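Local coordinates for glutamate ABC superfamily ATP binding cassette transporter, binding protein (PDB 5EYF) that binds glutamate between its two lobes and probably delivers it to an ABC transporter for uptake into the cell, at residues Asp42-Lys47 with Tyr232-Pro237; Thr50-Gly55 with His223-Tyr228; Ala157-Ala162 with Asp169-Asp174; Thr161-Gly166 with Pro186-Val191. All blocks are in the same frame, centred on the assembly; numbering follows the deposited sequence.

Contact 1. Residues Asp42-Lys47 with Tyr232-Pro237; sequences DVDIAK and YQKWFP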
# COMPACT_ATOMS: atom_id res chain seq x y z
N ASP B 42 -2.13 16.15 -5.24
CA ASP B 42 -0.94 16.06 -6.09
C ASP B 42 -0.35 17.44 -6.35
O ASP B 42 0.88 17.61 -6.34
CB ASP B 42 -1.28 15.42 -7.46
CG ASP B 42 -1.45 13.92 -7.42
OD1 ASP B 42 -0.98 13.25 -6.46
OD2 ASP B 42 -2.06 13.42 -8.41
N VAL B 43 -1.21 18.43 -6.63
CA VAL B 43 -0.76 19.81 -6.83
C VAL B 43 -0.03 20.32 -5.59
O VAL B 43 1.03 20.96 -5.69
CB VAL B 43 -1.95 20.70 -7.20
CG1 VAL B 43 -1.54 22.19 -7.20
CG2 VAL B 43 -2.50 20.31 -8.55
N ASP B 44 -0.59 20.08 -4.40
CA ASP B 44 0.04 20.62 -3.19
C ASP B 44 1.37 19.93 -2.88
O ASP B 44 2.32 20.56 -2.40
CB ASP B 44 -0.90 20.50 -2.00
CG ASP B 44 -1.99 21.58 -2.01
OD1 ASP B 44 -1.97 22.47 -2.90
OD2 ASP B 44 -2.86 21.54 -1.12
N ILE B 45 1.43 18.62 -3.09
CA ILE B 45 2.70 17.91 -2.95
C ILE B 45 3.74 18.48 -3.92
O ILE B 45 4.91 18.69 -3.55
CB ILE B 45 2.49 16.39 -3.14
CG1 ILE B 45 1.64 15.77 -1.98
CG2 ILE B 45 3.81 15.66 -3.24
CD1 ILE B 45 2.38 15.67 -0.65
N ALA B 46 3.34 18.71 -5.18
CA ALA B 46 4.26 19.30 -6.16
C ALA B 46 4.80 20.64 -5.70
O ALA B 46 6.00 20.92 -5.82
CB ALA B 46 3.54 19.47 -7.50
N LYS B 47 3.92 21.52 -5.21
CA LYS B 47 4.37 22.83 -4.75
C LYS B 47 5.34 22.69 -3.59
O LYS B 47 6.37 23.38 -3.54
CB LYS B 47 3.17 23.69 -4.36
CG LYS B 47 2.27 24.06 -5.53
CD LYS B 47 1.06 24.80 -5.06
CE LYS B 47 0.27 25.32 -6.23
NZ LYS B 47 -0.77 26.30 -5.79
N TYR B 232 -1.64 16.03 3.60
CA TYR B 232 -2.54 14.88 3.66
C TYR B 232 -3.82 15.22 4.43
O TYR B 232 -4.93 14.91 3.98
CB TYR B 232 -1.82 13.67 4.28
CG TYR B 232 -2.68 12.43 4.14
CD1 TYR B 232 -2.58 11.62 3.01
CD2 TYR B 232 -3.65 12.13 5.08
CE1 TYR B 232 -3.41 10.52 2.85
CE2 TYR B 232 -4.49 11.04 4.93
CZ TYR B 232 -4.37 10.24 3.81
OH TYR B 232 -5.21 9.17 3.66
N GLN B 233 -3.68 15.88 5.59
CA GLN B 233 -4.82 16.24 6.43
C GLN B 233 -5.75 17.23 5.74
O GLN B 233 -6.96 17.24 6.02
CB GLN B 233 -4.33 16.80 7.76
CG GLN B 233 -3.64 15.76 8.61
CD GLN B 233 -2.82 16.32 9.76
OE1 GLN B 233 -1.78 15.74 10.16
NE2 GLN B 233 -3.30 17.42 10.34
N LYS B 234 -5.22 18.08 4.86
CA LYS B 234 -6.03 19.04 4.13
C LYS B 234 -7.00 18.35 3.17
O LYS B 234 -8.17 18.74 3.07
CB LYS B 234 -5.12 20.00 3.36
CG LYS B 234 -5.87 20.98 2.43
CD LYS B 234 -4.89 21.90 1.70
CE LYS B 234 -5.54 22.62 0.54
NZ LYS B 234 -4.56 23.42 -0.25
N TRP B 235 -6.52 17.31 2.48
CA TRP B 235 -7.29 16.67 1.41
C TRP B 235 -8.05 15.42 1.85
O TRP B 235 -9.10 15.13 1.28
CB TRP B 235 -6.36 16.34 0.23
CG TRP B 235 -5.92 17.63 -0.41
CD1 TRP B 235 -4.72 18.29 -0.23
CD2 TRP B 235 -6.71 18.48 -1.23
NE1 TRP B 235 -4.72 19.48 -0.92
CE2 TRP B 235 -5.93 19.61 -1.56
CE3 TRP B 235 -8.00 18.38 -1.76
CZ2 TRP B 235 -6.40 20.65 -2.37
CZ3 TRP B 235 -8.46 19.40 -2.57
CH2 TRP B 235 -7.66 20.52 -2.86
N PHE B 236 -7.56 14.69 2.85
CA PHE B 236 -8.16 13.42 3.28
C PHE B 236 -8.39 13.39 4.78
O PHE B 236 -7.95 12.47 5.48
CB PHE B 236 -7.26 12.26 2.84
CG PHE B 236 -6.95 12.31 1.40
CD1 PHE B 236 -7.94 12.01 0.48
CD2 PHE B 236 -5.72 12.74 0.95
CE1 PHE B 236 -7.69 12.10 -0.85
CE2 PHE B 236 -5.47 12.86 -0.41
CZ PHE B 236 -6.45 12.52 -1.31
N PRO B 237 -9.13 14.37 5.32
CA PRO B 237 -9.24 14.48 6.78
C PRO B 237 -9.95 13.30 7.43
O PRO B 237 -9.70 13.02 8.61
CB PRO B 237 -10.03 15.78 6.97
CG PRO B 237 -10.82 15.95 5.69
CD PRO B 237 -9.90 15.43 4.62
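Asp44 faces Lys234 and Trp235 and gives both of them the same oxygen, OD2. Lys234 can be followed outward from its helix. Its CB points toward helix 41-54, and CG stands anti to the backbone N (chi1 174°). CG also lies over one face of the Trp235 ring, 3.8 Å above the plane and off toward the rim. From there the chain is extended. CD comes within 3.5 Å of Asp44 OD2 and CE within 3.3 Å of the same atom. NZ ends on Asp44 OD2 at 2.7 Å, a salt bridge that uses the syn lone pair of OD2. The second donor is the indole. Trp235 NE1 reaches Asp44 OD2 at 2.8 Å in a nearly straight bond (168°). The oxygen sits at the ring edge, almost in the indole plane. Seen from the carboxylate, the indole N-H arrives from above, and the two planes are 58° apart. One oxygen is thus gripped by two donors, one charged and one neutral. This probably favours the ionised form of Asp44 and should help to set the rotation of the indole. On the same helix, Asp42 bonds Tyr102 and the backbone N of Thr85. This surface contact joins the last turn of helix 227-235 to helix 41-54 in the alpha/beta fold of a family 3 solute-binding protein.

Contact 2. Residues Thr50-Gly55 with His223-Tyr228; sequences TKKILG and HADGTY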
# COMPACT_ATOMS: atom_id res chain seq x y z
N THR B 50 8.74 21.48 -4.81
CA THR B 50 9.45 22.54 -5.50
C THR B 50 10.10 23.51 -4.51
O THR B 50 11.24 23.95 -4.72
CB THR B 50 8.48 23.28 -6.41
OG1 THR B 50 7.89 22.33 -7.31
CG2 THR B 50 9.28 24.28 -7.27
N LYS B 51 9.41 23.83 -3.42
CA LYS B 51 10.03 24.73 -2.44
C LYS B 51 11.21 24.07 -1.72
O LYS B 51 12.18 24.76 -1.37
CB LYS B 51 8.98 25.21 -1.44
CG LYS B 51 7.87 26.08 -2.05
CD LYS B 51 8.43 27.32 -2.76
CE LYS B 51 7.31 28.33 -3.07
NZ LYS B 51 7.73 29.45 -3.97
N LYS B 52 11.15 22.76 -1.48
CA LYS B 52 12.31 22.08 -0.90
C LYS B 52 13.49 22.09 -1.87
O LYS B 52 14.64 22.30 -1.46
CB LYS B 52 11.95 20.63 -0.53
CG LYS B 52 10.91 20.46 0.57
CD LYS B 52 11.31 21.16 1.86
CE LYS B 52 10.44 20.67 3.01
NZ LYS B 52 10.72 21.54 4.20
N ILE B 53 13.24 21.84 -3.16
CA ILE B 53 14.35 21.69 -4.10
C ILE B 53 14.97 23.05 -4.40
O ILE B 53 16.20 23.22 -4.35
CB ILE B 53 13.88 20.99 -5.38
CG1 ILE B 53 13.38 19.58 -5.05
CG2 ILE B 53 14.99 20.98 -6.47
CD1 ILE B 53 12.90 18.80 -6.29
N LEU B 54 14.13 24.02 -4.74
CA LEU B 54 14.58 25.31 -5.22
C LEU B 54 14.64 26.37 -4.14
O LEU B 54 15.23 27.44 -4.37
CB LEU B 54 13.66 25.80 -6.34
CG LEU B 54 13.54 24.89 -7.56
CD1 LEU B 54 12.65 25.53 -8.63
CD2 LEU B 54 14.94 24.56 -8.12
N GLY B 55 14.03 26.14 -3.00
CA GLY B 55 13.97 27.15 -1.97
C GLY B 55 12.73 28.01 -2.08
O GLY B 55 11.85 27.80 -2.92
N HIS B 223 8.28 14.58 5.03
CA HIS B 223 7.88 13.62 6.05
C HIS B 223 8.52 13.92 7.39
O HIS B 223 7.89 13.70 8.44
CB HIS B 223 8.25 12.21 5.61
CG HIS B 223 7.36 11.66 4.56
ND1 HIS B 223 6.08 11.23 4.83
CD2 HIS B 223 7.58 11.44 3.25
CE1 HIS B 223 5.54 10.77 3.71
NE2 HIS B 223 6.43 10.89 2.74
N ALA B 224 9.75 14.44 7.39
CA ALA B 224 10.40 14.66 8.66
C ALA B 224 9.82 15.87 9.38
O ALA B 224 9.78 15.89 10.61
CB ALA B 224 11.91 14.81 8.46
N ASP B 225 9.34 16.87 8.66
CA ASP B 225 8.93 18.10 9.33
C ASP B 225 7.42 18.30 9.35
O ASP B 225 6.96 19.34 9.84
CB ASP B 225 9.64 19.32 8.74
CG ASP B 225 9.26 19.63 7.29
OD1 ASP B 225 8.23 19.13 6.81
OD2 ASP B 225 9.99 20.42 6.65
N GLY B 226 6.64 17.32 8.91
CA GLY B 226 5.21 17.42 9.02
C GLY B 226 4.52 18.10 7.87
O GLY B 226 3.29 18.25 7.91
N THR B 227 5.28 18.56 6.86
CA THR B 227 4.66 19.17 5.70
C THR B 227 3.80 18.17 4.96
O THR B 227 2.68 18.49 4.53
CB THR B 227 5.74 19.70 4.75
OG1 THR B 227 6.54 20.69 5.43
CG2 THR B 227 5.09 20.31 3.48
N TYR B 228 4.30 16.95 4.78
CA TYR B 228 3.49 15.91 4.16
C TYR B 228 2.20 15.70 4.93
O TYR B 228 1.09 15.67 4.34
CB TYR B 228 4.28 14.60 4.07
CG TYR B 228 3.46 13.46 3.53
CD1 TYR B 228 3.40 13.22 2.17
CD2 TYR B 228 2.71 12.64 4.39
CE1 TYR B 228 2.61 12.18 1.65
CE2 TYR B 228 1.94 11.61 3.90
CZ TYR B 228 1.89 11.38 2.53
OH TYR B 228 1.11 10.34 2.10
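Lys52 and Asp225 reach for each other from opposite directions and join helix 41-54 to the junction of helices 209-225 and 227-235. The backbones stay well apart here, with the CA atoms of Lys52 and Thr227 10.5 Å from each other. The lysine chain is bent at chi2 (-57°) and then runs out to its ammonium. NZ of Lys52 meets OD2 of Asp225 at 2.8 Å, on the syn lone pair, in a salt bridge. The other carboxylate oxygen turns back to its own chain. Asp225 OD1 takes the backbone N of Thr227 at 3.0 Å, nearly in line with its C-O bond, which makes an Asx turn. Thr227 OG1 donates to Asp225 OD1 as well, at 2.7 Å and from above the carboxylate plane. Both donors lie on the same face of that plane. Gly226, with positive phi, links Asp225 to Thr227 and is the N-cap residue of helix 227-235. The Lys52 side chain also touches Ala218, Glu221 and Met222 of helix 209-225. The bonds to OD1 should limit the rotation of the carboxylate and keep OD2 turned to the lysine. Three donors share its two oxygens, which probably keeps Asp225 ionised.

Contact 3. Residues Ala157-Ala162 with Asp169-Asp174; sequences AEAFTA and DAMTTD. With GLU (glutamic acid), chain E.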
# COMPACT_ATOMS: atom_id res chain seq x y z
N ALA B 157 -15.42 11.52 -16.07
CA ALA B 157 -16.73 12.15 -16.20
C ALA B 157 -17.65 11.31 -17.06
O ALA B 157 -18.82 11.08 -16.71
CB ALA B 157 -16.59 13.56 -16.77
N GLU B 158 -17.14 10.83 -18.20
CA GLU B 158 -17.93 10.00 -19.11
C GLU B 158 -18.28 8.67 -18.46
O GLU B 158 -19.40 8.17 -18.59
CB GLU B 158 -17.14 9.75 -20.39
CG GLU B 158 -17.65 10.37 -21.63
CD GLU B 158 -17.59 9.40 -22.79
OE1 GLU B 158 -16.52 8.79 -23.02
OE2 GLU B 158 -18.64 9.21 -23.46
N ALA B 159 -17.30 8.08 -17.75
CA ALA B 159 -17.55 6.83 -17.05
C ALA B 159 -18.63 7.00 -16.00
O ALA B 159 -19.49 6.13 -15.83
CB ALA B 159 -16.24 6.34 -16.41
N PHE B 160 -18.62 8.13 -15.29
CA PHE B 160 -19.62 8.32 -14.25
C PHE B 160 -21.01 8.61 -14.82
O PHE B 160 -22.01 8.12 -14.29
CB PHE B 160 -19.18 9.42 -13.29
CG PHE B 160 -20.14 9.63 -12.18
CD1 PHE B 160 -20.46 8.58 -11.34
CD2 PHE B 160 -20.75 10.87 -11.98
CE1 PHE B 160 -21.35 8.73 -10.32
CE2 PHE B 160 -21.65 11.03 -10.94
CZ PHE B 160 -21.94 9.95 -10.11
N THR B 161 -21.12 9.41 -15.89
CA THR B 161 -22.45 9.57 -16.45
C THR B 161 -22.97 8.26 -17.04
O THR B 161 -24.17 8.00 -16.96
CB THR B 161 -22.50 10.71 -17.49
OG1 THR B 161 -21.52 10.48 -18.50
CG2 THR B 161 -22.24 12.07 -16.82
N ALA B 162 -22.09 7.41 -17.57
CA ALA B 162 -22.53 6.10 -18.03
C ALA B 162 -23.05 5.27 -16.87
O ALA B 162 -24.06 4.56 -17.01
CB ALA B 162 -21.40 5.37 -18.75
N ASP B 169 -22.97 -1.41 -14.75
CA ASP B 169 -23.45 -1.78 -13.43
C ASP B 169 -22.54 -1.29 -12.32
O ASP B 169 -22.99 -1.17 -11.17
CB ASP B 169 -23.58 -3.31 -13.32
CG ASP B 169 -24.49 -3.91 -14.38
OD1 ASP B 169 -25.73 -3.78 -14.27
OD2 ASP B 169 -23.98 -4.54 -15.33
N ALA B 170 -21.28 -0.99 -12.63
CA ALA B 170 -20.30 -0.55 -11.65
C ALA B 170 -19.23 0.25 -12.36
O ALA B 170 -18.97 0.02 -13.54
CB ALA B 170 -19.65 -1.74 -10.90
N MSE B 171 -18.67 1.23 -11.66
CA MSE B 171 -17.53 1.97 -12.17
C MSE B 171 -16.31 1.59 -11.34
O MSE B 171 -16.43 1.41 -10.14
CB MSE B 171 -17.79 3.48 -12.13
CG MSE B 171 -16.57 4.31 -12.43
SE MSE B 171 -17.08 6.18 -12.42
CE MSE B 171 -15.25 6.88 -12.76
N THR B 172 -15.16 1.50 -11.99
CA THR B 172 -13.93 1.16 -11.27
C THR B 172 -12.79 2.11 -11.61
O THR B 172 -12.63 2.55 -12.75
CB THR B 172 -13.54 -0.31 -11.56
OG1 THR B 172 -12.52 -0.69 -10.64
CG2 THR B 172 -13.04 -0.53 -12.98
N THR B 173 -12.04 2.47 -10.56
CA THR B 173 -10.75 3.15 -10.63
C THR B 173 -10.29 3.19 -9.18
O THR B 173 -10.80 2.42 -8.36
CB THR B 173 -10.82 4.54 -11.31
OG1 THR B 173 -9.50 5.13 -11.33
CG2 THR B 173 -11.76 5.51 -10.59
N ASP B 174 -9.31 4.03 -8.86
CA ASP B 174 -8.75 3.98 -7.52
C ASP B 174 -9.77 4.46 -6.51
O ASP B 174 -10.53 5.40 -6.77
CB ASP B 174 -7.50 4.85 -7.42
CG ASP B 174 -6.35 4.38 -8.31
OD1 ASP B 174 -6.38 3.23 -8.80
OD2 ASP B 174 -5.40 5.22 -8.53
N GLU E . -3.53 4.86 -10.29
CA GLU E . -4.00 4.12 -11.47
C GLU E . -2.96 4.17 -12.58
O GLU E . -1.91 4.81 -12.44
CB GLU E . -5.36 4.65 -11.97
CG GLU E . -5.46 6.17 -12.08
CD GLU E . -4.68 6.77 -13.25
OE1 GLU E . -4.27 7.93 -13.12
OE2 GLU E . -4.55 6.14 -14.33
OXT GLU E . -3.14 3.56 -13.65
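Segment 169-174 runs from the packing of helix 156-164 on the mixed sheet to the glutamate pocket. Within it, strand 170-172 leads through Thr173 to the glutamate-binding Asp174. The packing centres on Met171, present as selenomethionine, which meets Ala159 and Phe160 of the helix. Its CG is anti to the backbone N (chi1 171°), and the extended chain carries SE and CE to the helix. The terminal CE touches CB of Ala159 at 3.8 Å. SE lies against the start of Phe160, 3.8 Å from its backbone N and 4.0 Å from its CB. It sits near the plane of the Phe160 ring, at the edge. The ring itself meets Tyr188 edge-to-face and rests on Leu110. At Thr173 the chain turns a corner, and Asp174 stands at the N-cap position of the next helix. Its OD2 accepts from the amino N of the bound glutamate at 2.6 Å. The hydroxyl of Tyr200 bonds the same oxygen, and Ser67, Arg70, Thr85, Thr87, Arg92 and Lys22 also bond the ligand. The chemistry divides in two. Apolar contacts seat the strand on the helix, while the carboxylate just past the strand matches the ligand's amino group, which is probably a cation.

Contact 4. Residues Thr161-Gly166 with Pro186-Val191; sequences TALQSG and PEYELV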
# COMPACT_ATOMS: atom_id res chain seq x y z
N THR B 161 -21.12 9.41 -15.89
CA THR B 161 -22.45 9.57 -16.45
C THR B 161 -22.97 8.26 -17.04
O THR B 161 -24.17 8.00 -16.96
CB THR B 161 -22.50 10.71 -17.49
OG1 THR B 161 -21.52 10.48 -18.50
CG2 THR B 161 -22.24 12.07 -16.82
N ALA B 162 -22.09 7.41 -17.57
CA ALA B 162 -22.53 6.10 -18.03
C ALA B 162 -23.05 5.27 -16.87
O ALA B 162 -24.06 4.56 -17.01
CB ALA B 162 -21.40 5.37 -18.75
N LEU B 163 -22.41 5.37 -15.71
CA LEU B 163 -22.92 4.68 -14.53
C LEU B 163 -24.29 5.24 -14.15
O LEU B 163 -25.23 4.48 -13.87
CB LEU B 163 -21.94 4.82 -13.35
CG LEU B 163 -22.38 4.09 -12.09
CD1 LEU B 163 -22.36 2.58 -12.29
CD2 LEU B 163 -21.47 4.46 -10.90
N GLN B 164 -24.42 6.57 -14.18
CA GLN B 164 -25.65 7.23 -13.75
C GLN B 164 -26.84 6.82 -14.62
O GLN B 164 -27.96 6.68 -14.12
CB GLN B 164 -25.48 8.75 -13.76
CG GLN B 164 -24.61 9.35 -12.60
CD GLN B 164 -24.57 10.88 -12.68
OE1 GLN B 164 -24.04 11.46 -13.64
NE2 GLN B 164 -25.15 11.55 -11.69
N SER B 165 -26.61 6.63 -15.92
CA SER B 165 -27.66 6.27 -16.87
C SER B 165 -27.72 4.76 -17.13
O SER B 165 -28.38 4.33 -18.09
CB SER B 165 -27.47 7.04 -18.19
OG SER B 165 -26.18 6.81 -18.71
N GLY B 166 -27.07 3.96 -16.29
CA GLY B 166 -27.31 2.53 -16.32
C GLY B 166 -26.63 1.81 -17.45
O GLY B 166 -27.01 0.68 -17.76
N PRO B 186 -24.44 11.58 -3.92
CA PRO B 186 -24.83 10.74 -2.77
C PRO B 186 -25.66 9.50 -3.12
O PRO B 186 -25.85 8.66 -2.23
CB PRO B 186 -25.62 11.70 -1.89
CG PRO B 186 -26.07 12.80 -2.80
CD PRO B 186 -24.98 12.94 -3.82
N GLU B 187 -26.15 9.35 -4.34
CA GLU B 187 -26.87 8.13 -4.70
C GLU B 187 -25.94 6.95 -4.92
O GLU B 187 -26.43 5.84 -5.17
CB GLU B 187 -27.70 8.35 -5.97
CG GLU B 187 -28.96 9.16 -5.79
CD GLU B 187 -29.77 9.21 -7.06
OE1 GLU B 187 -30.08 10.33 -7.53
OE2 GLU B 187 -30.09 8.12 -7.60
N TYR B 188 -24.62 7.16 -4.86
CA TYR B 188 -23.62 6.17 -5.21
C TYR B 188 -22.66 5.97 -4.05
O TYR B 188 -22.43 6.88 -3.26
CB TYR B 188 -22.85 6.60 -6.46
CG TYR B 188 -23.80 6.75 -7.61
CD1 TYR B 188 -24.04 5.68 -8.46
CD2 TYR B 188 -24.51 7.93 -7.81
CE1 TYR B 188 -24.93 5.78 -9.49
CE2 TYR B 188 -25.41 8.03 -8.82
CZ TYR B 188 -25.61 6.95 -9.66
OH TYR B 188 -26.51 7.05 -10.68
N GLU B 189 -22.12 4.75 -3.94
CA GLU B 189 -21.21 4.45 -2.84
C GLU B 189 -20.13 3.49 -3.31
O GLU B 189 -20.32 2.71 -4.26
CB GLU B 189 -21.95 3.87 -1.62
CG GLU B 189 -22.61 2.51 -1.84
CD GLU B 189 -23.44 2.05 -0.64
OE1 GLU B 189 -23.33 2.69 0.42
OE2 GLU B 189 -24.20 1.06 -0.76
N LEU B 190 -19.00 3.53 -2.62
CA LEU B 190 -17.98 2.49 -2.78
C LEU B 190 -18.43 1.22 -2.08
O LEU B 190 -19.06 1.27 -1.02
CB LEU B 190 -16.61 2.94 -2.22
CG LEU B 190 -15.73 3.90 -3.03
CD1 LEU B 190 -16.36 5.29 -3.06
CD2 LEU B 190 -14.33 3.98 -2.46
N VAL B 191 -18.17 0.07 -2.71
CA VAL B 191 -18.54 -1.21 -2.13
C VAL B 191 -17.38 -2.17 -2.28
O VAL B 191 -16.69 -2.18 -3.32
CB VAL B 191 -19.81 -1.83 -2.78
CG1 VAL B 191 -21.03 -0.95 -2.56
CG2 VAL B 191 -19.62 -2.10 -4.27
O HOH W 1 -27.50 10.08 -10.34
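Two torsions aim Tyr188 and Leu163 at each other. Leu163 CG is anti to its backbone N (chi1 -178°), and Tyr188 CG is anti to its own carbonyl carbon (chi1 -60°). The two side chains run alongside one another, pointing opposite ways. Leu163 CD2 comes to 3.7 Å from Tyr188 CD1, approaching the ring obliquely. Leu163 CG lies 4.0 Å from Tyr188 CE1. The phenol end passes on to Gln164, whose side chain lies roughly perpendicular to it. Tyr188 OH is 3.2 Å from CA of Gln164 and 3.5 Å from its CG. The Gln164 amide plane is 71° from the ring plane. In the conformer of Gln164 described here, one of two, a water joins the two polar ends. It accepts from Gln164 NE2 at 3.1 Å and is hydrogen-bonded to Tyr188 OH at 3.2 Å, in the plane of the ring. The helix stops just beyond this point. Gly166, with positive phi, is the C-prime residue of a Schellman motif, and Ser165 OG bonds back to Thr161 O. Leu163 also touches Leu110 and Leu130 of the mixed sheet. Tyr188 thus shows two chemistries along one ring. Its CD1 and CE1 pack on Leu163, and its hydroxyl probably joins the Gln164 amide through water, at the solvent side of the contact.

In the fold
Contacts 1 and 2 form one pair and contacts 3 and 4 another, and the pairs lie in different parts of the fold. Contacts 1 and 2 share helices 41-54 and 227-235. Their centres are about 12 Å apart, and Ile45 CD1 meets Tyr228 CD1 at 3.9 Å. Contacts 3 and 4 share helix 156-164 and reach the same mixed sheet, with centres about 7 Å apart. Contacts 2 and 3 are about 35 Å apart between centres, on opposite sides of the chain's centre. Along the chain, contact 1 encloses contact 2, which encloses contacts 3 and 4. The C-terminal helices thus return to the N-terminal part, consistent with a two-lobed protein that holds glutamate between its lobes.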